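Local coordinates for protein AT-less polyketide synthase (Streptomyces platensis subsp. rosaceus, PDB 4TKT) that is a ketosynthase domain of an AT-less polyketide synthase and probably catalyses chain-extending condensation in isomigrastatin biosynthesis, at residues Glu458-Leu472 with Glu505-Thr517. Numbering follows the deposited sequence.
Sequences ETVVVVLSAFDEERL and EAMTARFAVAVST
Strands 460-466 and 509-515 run antiparallel, their axes 4.6 Å apart at 162°, and paired backbone N-H and C=O groups link Val460 with Val515, Val462 with Val513, Leu464 with Phe511 and Ala466 with Ala509. On the face bearing these residues, Val462 CG2 reaches diagonally to Val515 CG2 (4.0 Å), while Leu464 CB lies at the ring edge of Phe511, near its plane. Leu472, from helix 469-482, drops CD2 over strand 509-515, 3.4 Å from Arg510 O and 3.8 Å from Ala509 CB; CG, anti to the backbone N (chi1 -179°), carries the branch toward that strand. On the other face Val463 CG2 meets Ala512 CB at 3.9 Å, and Ser465 OG accepts a nearly straight bond from Met507 N (3.2 Å, 165°). A water donates to both Ser465 O and Glu505 O. Without the Ser465 hydroxyl, as with an alanine here, Met507 N would probably lose this acceptor and the 505-507 loop be held less firmly to strand 460-466. Met507, a selenomethionine, sets CB against Ala466 O (3.3 Å). Arg510 extends beside Ser465 CB and its NE binds Met507 O, in the guanidinium plane; Trp579 adds a cation-pi contact. Strand 538-541 continues the sheet beyond 509-515, and helices 518-530 and 573-580 pack on opposite faces, an alpha/beta arrangement consistent with the KS-MAT linker domain beside the ketosynthase.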
ATOM      1  N   GLU A 458      34.400   3.818  -3.228  1.00 62.89           N
ATOM      2  CA  GLU A 458      34.779   2.956  -4.344  1.00 58.76           C
ATOM      3  C   GLU A 458      33.830   3.107  -5.528  1.00 58.21           C
ATOM      4  O   GLU A 458      32.735   3.657  -5.398  1.00 56.64           O
ATOM      5  CB  GLU A 458      34.819   1.491  -3.898  1.00 62.83           C
ATOM      6  CG  GLU A 458      35.686   1.223  -2.676  1.00 77.68           C
ATOM      7  CD  GLU A 458      37.175   1.331  -2.963  1.00 98.06           C
ATOM      8  OE1 GLU A 458      37.555   1.506  -4.140  1.00106.56           O
ATOM      9  OE2 GLU A 458      37.971   1.236  -2.003  1.00105.69           O
ATOM     10  N   THR A 459      34.263   2.618  -6.686  1.00 61.00           N
ATOM     11  CA  THR A 459      33.439   2.642  -7.887  1.00 52.71           C
ATOM     12  C   THR A 459      32.390   1.539  -7.844  1.00 52.03           C
ATOM     13  O   THR A 459      32.715   0.368  -7.651  1.00 53.69           O
ATOM     14  CB  THR A 459      34.285   2.479  -9.169  1.00 50.56           C
ATOM     15  OG1 THR A 459      35.091   3.645  -9.369  1.00 45.83           O
ATOM     16  CG2 THR A 459      33.386   2.289 -10.379  1.00 53.16           C
ATOM     17  N   VAL A 460      31.131   1.924  -8.015  1.00 48.57           N
ATOM     18  CA  VAL A 460      30.039   0.966  -8.102  1.00 47.21           C
ATOM     19  C   VAL A 460      29.460   0.974  -9.511  1.00 47.41           C
ATOM     20  O   VAL A 460      29.743   1.873 -10.306  1.00 49.86           O
ATOM     21  CB  VAL A 460      28.923   1.275  -7.084  1.00 48.21           C
ATOM     22  CG1 VAL A 460      29.500   1.384  -5.685  1.00 41.28           C
ATOM     23  CG2 VAL A 460      28.193   2.557  -7.466  1.00 40.43           C
ATOM     24  N   VAL A 461      28.650  -0.031  -9.823  1.00 39.13           N
ATOM     25  CA  VAL A 461      28.000  -0.088 -11.123  1.00 45.51           C
ATOM     26  C   VAL A 461      26.480   0.015 -10.964  1.00 43.77           C
ATOM     27  O   VAL A 461      25.832  -0.877 -10.417  1.00 45.96           O
ATOM     28  CB  VAL A 461      28.387  -1.376 -11.890  1.00 50.32           C
ATOM     29  CG1 VAL A 461      28.425  -2.573 -10.955  1.00 54.36           C
ATOM     30  CG2 VAL A 461      27.448  -1.613 -13.067  1.00 37.68           C
ATOM     31  N   VAL A 462      25.927   1.132 -11.428  1.00 40.65           N
ATOM     32  CA  VAL A 462      24.497   1.393 -11.337  1.00 37.76           C
ATOM     33  C   VAL A 462      23.790   0.860 -12.575  1.00 37.21           C
ATOM     34  O   VAL A 462      24.166   1.178 -13.701  1.00 47.14           O
ATOM     35  CB  VAL A 462      24.204   2.901 -11.177  1.00 47.76           C
ATOM     36  CG1 VAL A 462      22.708   3.170 -11.236  1.00 37.85           C
ATOM     37  CG2 VAL A 462      24.789   3.420  -9.874  1.00 38.83           C
ATOM     38  N   VAL A 463      22.756   0.055 -12.359  1.00 38.81           N
ATOM     39  CA  VAL A 463      22.087  -0.646 -13.447  1.00 39.53           C
ATOM     40  C   VAL A 463      20.601  -0.278 -13.521  1.00 41.04           C
ATOM     41  O   VAL A 463      19.958  -0.037 -12.499  1.00 47.28           O
ATOM     42  CB  VAL A 463      22.272  -2.175 -13.286  1.00 39.75           C
ATOM     43  CG1 VAL A 463      20.958  -2.930 -13.430  1.00 40.08           C
ATOM     44  CG2 VAL A 463      23.320  -2.686 -14.256  1.00 36.16           C
ATOM     45  N   LEU A 464      20.068  -0.221 -14.739  1.00 40.53           N
ATOM     46  CA  LEU A 464      18.689   0.199 -14.963  1.00 35.70           C
ATOM     47  C   LEU A 464      18.110  -0.477 -16.203  1.00 35.47           C
ATOM     48  O   LEU A 464      18.752  -0.508 -17.252  1.00 42.61           O
ATOM     49  CB  LEU A 464      18.625   1.719 -15.115  1.00 36.13           C
ATOM     50  CG  LEU A 464      17.484   2.480 -14.446  1.00 46.33           C
ATOM     51  CD1 LEU A 464      17.444   2.181 -12.957  1.00 50.72           C
ATOM     52  CD2 LEU A 464      17.649   3.971 -14.688  1.00 36.76           C
ATOM     53  N   SER A 465      16.901  -1.018 -16.091  1.00 35.13           N
ATOM     54  CA  SER A 465      16.256  -1.650 -17.243  1.00 38.80           C
ATOM     55  C   SER A 465      14.743  -1.427 -17.275  1.00 40.57           C
ATOM     56  O   SER A 465      14.115  -1.193 -16.244  1.00 35.96           O
ATOM     57  CB  SER A 465      16.559  -3.151 -17.267  1.00 44.10           C
ATOM     58  OG  SER A 465      16.185  -3.775 -16.052  1.00 46.95           O
ATOM     59  N   ALA A 466      14.167  -1.502 -18.470  1.00 43.12           N
ATOM     60  CA  ALA A 466      12.730  -1.331 -18.647  1.00 40.40           C
ATOM     61  C   ALA A 466      12.254  -2.041 -19.911  1.00 42.38           C
ATOM     62  O   ALA A 466      13.046  -2.665 -20.616  1.00 40.50           O
ATOM     63  CB  ALA A 466      12.369   0.143 -18.694  1.00 35.28           C
ATOM     64  N   PHE A 467      10.960  -1.932 -20.196  1.00 35.08           N
ATOM     65  CA  PHE A 467      10.336  -2.676 -21.287  1.00 48.85           C
ATOM     66  C   PHE A 467      10.833  -2.229 -22.657  1.00 50.00           C
ATOM     67  O   PHE A 467      11.130  -3.061 -23.516  1.00 55.32           O
ATOM     68  CB  PHE A 467       8.814  -2.539 -21.217  1.00 53.88           C
ATOM     69  CG  PHE A 467       8.072  -3.574 -22.015  1.00 54.51           C
ATOM     70  CD1 PHE A 467       7.795  -4.819 -21.469  1.00 49.65           C
ATOM     71  CD2 PHE A 467       7.642  -3.300 -23.304  1.00 56.09           C
ATOM     72  CE1 PHE A 467       7.108  -5.774 -22.198  1.00 49.07           C
ATOM     73  CE2 PHE A 467       6.954  -4.251 -24.040  1.00 53.89           C
ATOM     74  CZ  PHE A 467       6.688  -5.489 -23.485  1.00 51.87           C
ATOM     75  N   ASP A 468      10.907  -0.918 -22.865  1.00 45.43           N
ATOM     76  CA  ASP A 468      11.446  -0.372 -24.107  1.00 44.92           C
ATOM     77  C   ASP A 468      12.347   0.825 -23.828  1.00 40.15           C
ATOM     78  O   ASP A 468      12.596   1.164 -22.672  1.00 41.00           O
ATOM     79  CB  ASP A 468      10.317   0.020 -25.070  1.00 51.20           C
ATOM     80  CG  ASP A 468       9.285   0.942 -24.435  1.00 59.89           C
ATOM     81  OD1 ASP A 468       9.660   1.800 -23.609  1.00 60.01           O
ATOM     82  OD2 ASP A 468       8.088   0.808 -24.773  1.00 63.97           O
ATOM     83  N   GLU A 469      12.826   1.463 -24.891  1.00 38.98           N
ATOM     84  CA  GLU A 469      13.759   2.575 -24.760  1.00 40.84           C
ATOM     85  C   GLU A 469      13.135   3.769 -24.047  1.00 41.68           C
ATOM     86  O   GLU A 469      13.775   4.399 -23.206  1.00 49.17           O
ATOM     87  CB  GLU A 469      14.278   3.002 -26.135  1.00 40.58           C
ATOM     88  CG  GLU A 469      15.135   4.258 -26.106  1.00 48.32           C
ATOM     89  CD  GLU A 469      15.786   4.555 -27.440  1.00 58.97           C
ATOM     90  OE1 GLU A 469      15.753   3.677 -28.327  1.00 66.14           O
ATOM     91  OE2 GLU A 469      16.335   5.667 -27.601  1.00 60.06           O
ATOM     92  N   GLU A 470      11.884   4.074 -24.382  1.00 41.91           N
ATOM     93  CA  GLU A 470      11.198   5.219 -23.790  1.00 42.04           C
ATOM     94  C   GLU A 470      11.041   5.058 -22.282  1.00 42.18           C
ATOM     95  O   GLU A 470      11.366   5.968 -21.520  1.00 45.74           O
ATOM     96  CB  GLU A 470       9.826   5.424 -24.429  1.00 47.19           C
ATOM     97  CG  GLU A 470       9.056   6.589 -23.825  1.00 61.15           C
ATOM     98  CD  GLU A 470       7.567   6.512 -24.085  1.00 74.88           C
ATOM     99  OE1 GLU A 470       7.141   5.619 -24.847  1.00 83.64           O
ATOM    100  OE2 GLU A 470       6.822   7.343 -23.521  1.00 77.49           O
ATOM    101  N   ARG A 471      10.536   3.901 -21.861  1.00 40.93           N
ATOM    102  CA  ARG A 471      10.370   3.609 -20.440  1.00 42.61           C
ATOM    103  C   ARG A 471      11.713   3.656 -19.712  1.00 43.04           C
ATOM    104  O   ARG A 471      11.782   4.060 -18.551  1.00 40.20           O
ATOM    105  CB  ARG A 471       9.712   2.240 -20.237  1.00 46.68           C
ATOM    106  CG  ARG A 471       8.273   2.120 -20.732  1.00 51.38           C
ATOM    107  CD  ARG A 471       7.329   3.050 -19.987  1.00 46.08           C
ATOM    108  NE  ARG A 471       7.157   4.323 -20.680  1.00 43.91           N
ATOM    109  CZ  ARG A 471       6.711   5.436 -20.103  1.00 57.63           C
ATOM    110  NH1 ARG A 471       6.396   5.438 -18.816  1.00 68.74           N
ATOM    111  NH2 ARG A 471       6.588   6.547 -20.814  1.00 58.97           N
ATOM    112  N   LEU A 472      12.779   3.246 -20.397  1.00 45.79           N
ATOM    113  CA  LEU A 472      14.108   3.230 -19.795  1.00 36.63           C
ATOM    114  C   LEU A 472      14.599   4.643 -19.496  1.00 47.29           C
ATOM    115  O   LEU A 472      15.058   4.925 -18.389  1.00 45.62           O
ATOM    116  CB  LEU A 472      15.109   2.513 -20.701  1.00 36.62           C
ATOM    117  CG  LEU A 472      16.532   2.437 -20.137  1.00 45.12           C
ATOM    118  CD1 LEU A 472      16.537   1.780 -18.763  1.00 45.23           C
ATOM    119  CD2 LEU A 472      17.458   1.694 -21.083  1.00 36.60           C
ATOM    120  N   GLU A 505      14.101  -6.497 -11.941  1.00 38.20           N
ATOM    121  CA  GLU A 505      14.075  -7.453 -13.044  1.00 42.71           C
ATOM    122  C   GLU A 505      14.958  -6.968 -14.186  1.00 44.54           C
ATOM    123  O   GLU A 505      14.877  -5.807 -14.590  1.00 45.62           O
ATOM    124  CB  GLU A 505      12.649  -7.658 -13.556  1.00 50.54           C
ATOM    125  CG  GLU A 505      11.608  -7.862 -12.472  1.00 64.44           C
ATOM    126  CD  GLU A 505      11.645  -9.255 -11.883  1.00 73.14           C
ATOM    127  OE1 GLU A 505      12.250 -10.150 -12.510  1.00 77.46           O
ATOM    128  OE2 GLU A 505      11.066  -9.449 -10.793  1.00 72.54           O
ATOM    129  N   ALA A 506      15.800  -7.852 -14.706  1.00 45.22           N
ATOM    130  CA  ALA A 506      16.609  -7.521 -15.872  1.00 34.29           C
ATOM    131  C   ALA A 506      15.743  -7.554 -17.128  1.00 46.32           C
ATOM    132  O   ALA A 506      15.386  -8.625 -17.614  1.00 48.42           O
ATOM    133  CB  ALA A 506      17.779  -8.480 -15.999  1.00 34.54           C
HETATM  134  N   MSE A 507      15.407  -6.379 -17.651  1.00 35.73           N
HETATM  135  CA  MSE A 507      14.489  -6.290 -18.780  1.00 37.27           C
HETATM  136  C   MSE A 507      15.220  -5.987 -20.089  1.00 39.59           C
HETATM  137  O   MSE A 507      16.447  -5.989 -20.137  1.00 45.07           O
HETATM  138  CB  MSE A 507      13.418  -5.233 -18.505  1.00 40.21           C
HETATM  139  CG  MSE A 507      12.694  -5.435 -17.180  1.00 44.51           C
HETATM  140 SE   MSE A 507      11.164  -4.245 -16.926  1.00 60.73          SE
HETATM  141  CE  MSE A 507      10.712  -4.713 -15.080  1.00 66.56           C
ATOM    142  N   THR A 508      14.452  -5.727 -21.144  1.00 37.83           N
ATOM    143  CA  THR A 508      14.988  -5.620 -22.500  1.00 40.83           C
ATOM    144  C   THR A 508      15.931  -4.435 -22.699  1.00 43.99           C
ATOM    145  O   THR A 508      17.121  -4.619 -22.951  1.00 49.44           O
ATOM    146  CB  THR A 508      13.848  -5.517 -23.528  1.00 42.62           C
ATOM    147  OG1 THR A 508      12.955  -6.624 -23.361  1.00 56.88           O
ATOM    148  CG2 THR A 508      14.400  -5.527 -24.940  1.00 36.29           C
ATOM    149  N   ALA A 509      15.395  -3.223 -22.601  1.00 42.27           N
ATOM    150  CA  ALA A 509      16.206  -2.018 -22.732  1.00 41.44           C
ATOM    151  C   ALA A 509      17.010  -1.795 -21.461  1.00 38.57           C
ATOM    152  O   ALA A 509      16.445  -1.714 -20.371  1.00 35.54           O
ATOM    153  CB  ALA A 509      15.330  -0.812 -23.031  1.00 43.79           C
ATOM    154  N   ARG A 510      18.329  -1.691 -21.600  1.00 35.97           N
ATOM    155  CA  ARG A 510      19.207  -1.662 -20.437  1.00 35.86           C
ATOM    156  C   ARG A 510      20.146  -0.461 -20.399  1.00 46.54           C
ATOM    157  O   ARG A 510      20.480   0.126 -21.428  1.00 47.78           O
ATOM    158  CB  ARG A 510      20.024  -2.953 -20.377  1.00 38.79           C
ATOM    159  CG  ARG A 510      19.166  -4.202 -20.303  1.00 35.48           C
ATOM    160  CD  ARG A 510      19.996  -5.462 -20.142  1.00 35.48           C
ATOM    161  NE  ARG A 510      19.142  -6.625 -19.931  1.00 43.61           N
ATOM    162  CZ  ARG A 510      19.589  -7.849 -19.673  1.00 44.73           C
ATOM    163  NH1 ARG A 510      20.891  -8.078 -19.595  1.00 35.54           N
ATOM    164  NH2 ARG A 510      18.731  -8.843 -19.493  1.00 35.20           N
ATOM    165  N   PHE A 511      20.568  -0.108 -19.190  1.00 45.61           N
ATOM    166  CA  PHE A 511      21.494   0.995 -18.976  1.00 43.69           C
ATOM    167  C   PHE A 511      22.395   0.701 -17.782  1.00 41.04           C
ATOM    168  O   PHE A 511      21.915   0.369 -16.700  1.00 42.95           O
ATOM    169  CB  PHE A 511      20.734   2.305 -18.758  1.00 39.22           C
ATOM    170  CG  PHE A 511      21.620   3.474 -18.440  1.00 37.34           C
ATOM    171  CD1 PHE A 511      22.321   4.122 -19.444  1.00 38.55           C
ATOM    172  CD2 PHE A 511      21.749   3.929 -17.138  1.00 39.39           C
ATOM    173  CE1 PHE A 511      23.137   5.200 -19.156  1.00 38.26           C
ATOM    174  CE2 PHE A 511      22.566   5.007 -16.842  1.00 45.97           C
ATOM    175  CZ  PHE A 511      23.260   5.644 -17.854  1.00 43.32           C
ATOM    176  N   ALA A 512      23.701   0.817 -17.985  1.00 40.37           N
ATOM    177  CA  ALA A 512      24.658   0.588 -16.910  1.00 37.03           C
ATOM    178  C   ALA A 512      25.737   1.661 -16.909  1.00 37.55           C
ATOM    179  O   ALA A 512      26.199   2.089 -17.966  1.00 39.32           O
ATOM    180  CB  ALA A 512      25.279  -0.791 -17.038  1.00 36.86           C
ATOM    181  N   VAL A 513      26.134   2.098 -15.720  1.00 37.85           N
ATOM    182  CA  VAL A 513      27.169   3.116 -15.597  1.00 38.45           C
ATOM    183  C   VAL A 513      28.015   2.904 -14.342  1.00 38.77           C
ATOM    184  O   VAL A 513      27.490   2.662 -13.255  1.00 39.24           O
ATOM    185  CB  VAL A 513      26.559   4.538 -15.582  1.00 44.98           C
ATOM    186  CG1 VAL A 513      25.476   4.655 -14.518  1.00 43.05           C
ATOM    187  CG2 VAL A 513      27.639   5.589 -15.381  1.00 45.30           C
ATOM    188  N   ALA A 514      29.333   2.979 -14.508  1.00 44.03           N
ATOM    189  CA  ALA A 514      30.259   2.864 -13.389  1.00 46.04           C
ATOM    190  C   ALA A 514      30.593   4.242 -12.823  1.00 51.39           C
ATOM    191  O   ALA A 514      31.189   5.073 -13.507  1.00 51.46           O
ATOM    192  CB  ALA A 514      31.524   2.144 -13.821  1.00 39.73           C
ATOM    193  N   VAL A 515      30.203   4.484 -11.575  1.00 51.17           N
ATOM    194  CA  VAL A 515      30.441   5.777 -10.937  1.00 50.77           C
ATOM    195  C   VAL A 515      30.998   5.611  -9.526  1.00 49.71           C
ATOM    196  O   VAL A 515      30.893   4.539  -8.932  1.00 51.99           O
ATOM    197  CB  VAL A 515      29.150   6.622 -10.866  1.00 43.87           C
ATOM    198  CG1 VAL A 515      28.747   7.107 -12.248  1.00 43.26           C
ATOM    199  CG2 VAL A 515      28.026   5.825 -10.229  1.00 41.25           C
ATOM    200  N   SER A 516      31.589   6.677  -8.996  1.00 48.46           N
ATOM    201  CA  SER A 516      32.114   6.655  -7.635  1.00 45.66           C
ATOM    202  C   SER A 516      31.576   7.825  -6.814  1.00 51.09           C
ATOM    203  O   SER A 516      31.684   7.833  -5.588  1.00 56.75           O
ATOM    204  CB  SER A 516      33.645   6.675  -7.646  1.00 46.29           C
ATOM    205  OG  SER A 516      34.143   7.841  -8.276  1.00 51.08           O
ATOM    206  N   THR A 517      30.991   8.809  -7.492  1.00 52.09           N
ATOM    207  CA  THR A 517      30.371   9.944  -6.811  1.00 51.20           C
ATOM    208  C   THR A 517      28.932  10.138  -7.272  1.00 49.14           C
ATOM    209  O   THR A 517      28.594   9.853  -8.421  1.00 43.59           O
ATOM    210  CB  THR A 517      31.141  11.257  -7.051  1.00 51.51           C
ATOM    211  OG1 THR A 517      30.907  11.715  -8.387  1.00 49.23           O
ATOM    212  CG2 THR A 517      32.636  11.061  -6.825  1.00 46.52           C
TER
HETATM  213  O   HOH W   1      13.873  -3.512 -14.525  1.00 39.85           O